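Local coordinates for type 3 secretion system chaperone PscE (Pseudomonas aeruginosa, PDB 2UWJ), which acts with its co-chaperone PscG to keep the type III secretion needle protein PscF from polymerizing prematurely in the bacterial cytoplasm, at residues L61-L64 with S65-E69. Sequence-based numbering, arbitrary orientation.
Sequences LGIL and SQLTE
L64 and T68 meet through both a backbone carbonyl and their side chains in the last turns of helix 44-68, the second long helix of an α-helical hairpin that it forms with helix 18-40. Four successive i to i+4 backbone bonds hold this α-helical stretch. S65 N donates to L61 O at 3.0 Å, Q66 N to G62 O, and L67 N to I63 O. The L67 N to I63 O bond measures 2.8 Å. The fourth, from T68 N to L64 O, is the most bent of the set, with an N-H...O angle of 138°.

L64 O also takes a side-chain bond. With chi1 at 63°, T68 OG1 lies between its own backbone N and carbonyl carbon and turns back along the helix to donate to L64 O at 2.9 Å. The amide and the hydroxyl of T68 thus grip one oxygen from opposite faces of the carbonyl plane; the hydroxyl bond holds chi1 of T68 in this position, while the amide bond belongs to the backbone.

Apolar contacts follow the same four-residue spacing. I63 and L67 run side by side in the same direction, CG2 of I63 resting 3.7 Å from CD1 of L67, and together they face PscG, packing on C21 and Q19 of that chain respectively. L64 sits where several elements converge: it touches L12 and R24 of its own chain as well as L12 of the PscG chain. L61 packs against L27 and L31 of helix 18-40, within the hairpin. The leucine side chain of L64 extends with CG anti to the backbone N (chi1 -179°), and its CD1 meets the T68 methyl, CG2, at 3.8 Å.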
# COMPACT_ATOMS: atom_id res chain seq x y z
N LEU A 61 -15.70 3.81 13.46
CA LEU A 61 -16.01 5.24 13.57
C LEU A 61 -15.15 5.87 14.66
O LEU A 61 -14.65 7.00 14.52
CB LEU A 61 -17.51 5.44 13.89
CG LEU A 61 -18.37 5.17 12.63
CD1 LEU A 61 -19.83 4.88 13.06
CD2 LEU A 61 -18.34 6.40 11.70
N GLY A 62 -14.98 5.13 15.75
CA GLY A 62 -14.15 5.62 16.84
C GLY A 62 -12.67 5.71 16.39
O GLY A 62 -11.97 6.66 16.68
N ILE A 63 -12.17 4.73 15.67
CA ILE A 63 -10.78 4.85 15.23
C ILE A 63 -10.68 6.04 14.23
O ILE A 63 -9.78 6.86 14.35
CB ILE A 63 -10.32 3.54 14.60
CG1 ILE A 63 -10.25 2.45 15.72
CG2 ILE A 63 -8.95 3.79 13.79
CD1 ILE A 63 -10.22 1.04 15.20
N LEU A 64 -11.61 6.14 13.28
CA LEU A 64 -11.56 7.22 12.27
C LEU A 64 -11.53 8.60 12.94
O LEU A 64 -10.76 9.48 12.55
CB LEU A 64 -12.76 7.14 11.35
CG LEU A 64 -12.80 8.21 10.23
CD1 LEU A 64 -11.51 8.15 9.33
CD2 LEU A 64 -14.07 7.90 9.35
N SER A 65 -12.33 8.77 13.98
CA SER A 65 -12.34 10.03 14.71
C SER A 65 -11.00 10.33 15.29
O SER A 65 -10.53 11.46 15.22
CB SER A 65 -13.36 10.02 15.85
OG SER A 65 -14.64 10.07 15.30
N GLN A 66 -10.37 9.34 15.90
CA GLN A 66 -9.04 9.55 16.47
C GLN A 66 -7.96 9.79 15.38
O GLN A 66 -7.02 10.58 15.57
CB GLN A 66 -8.63 8.36 17.33
CG GLN A 66 -7.79 8.77 18.56
CD GLN A 66 -6.37 8.24 18.52
OE1 GLN A 66 -5.57 8.58 17.64
NE2 GLN A 66 -6.03 7.40 19.49
N LEU A 67 -8.08 9.11 14.24
CA LEU A 67 -7.08 9.31 13.18
C LEU A 67 -7.17 10.72 12.52
O LEU A 67 -6.17 11.25 12.01
CB LEU A 67 -7.25 8.24 12.07
CG LEU A 67 -6.99 6.76 12.49
CD1 LEU A 67 -7.12 5.82 11.26
CD2 LEU A 67 -5.61 6.63 13.08
N THR A 68 -8.36 11.31 12.53
CA THR A 68 -8.57 12.58 11.87
C THR A 68 -8.78 13.77 12.77
O THR A 68 -9.06 14.86 12.26
CB THR A 68 -9.82 12.52 10.96
OG1 THR A 68 -10.97 12.27 11.77
CG2 THR A 68 -9.67 11.43 9.92
N GLU A 69 -8.67 13.60 14.07
CA GLU A 69 -8.92 14.73 14.95
C GLU A 69 -7.73 15.67 14.94
O GLU A 69 -6.57 15.23 14.96
CB GLU A 69 -9.20 14.26 16.36
CG GLU A 69 -7.98 13.90 17.15
CD GLU A 69 -8.36 13.38 18.51
OE1 GLU A 69 -7.45 13.09 19.31
OE2 GLU A 69 -9.59 13.25 18.77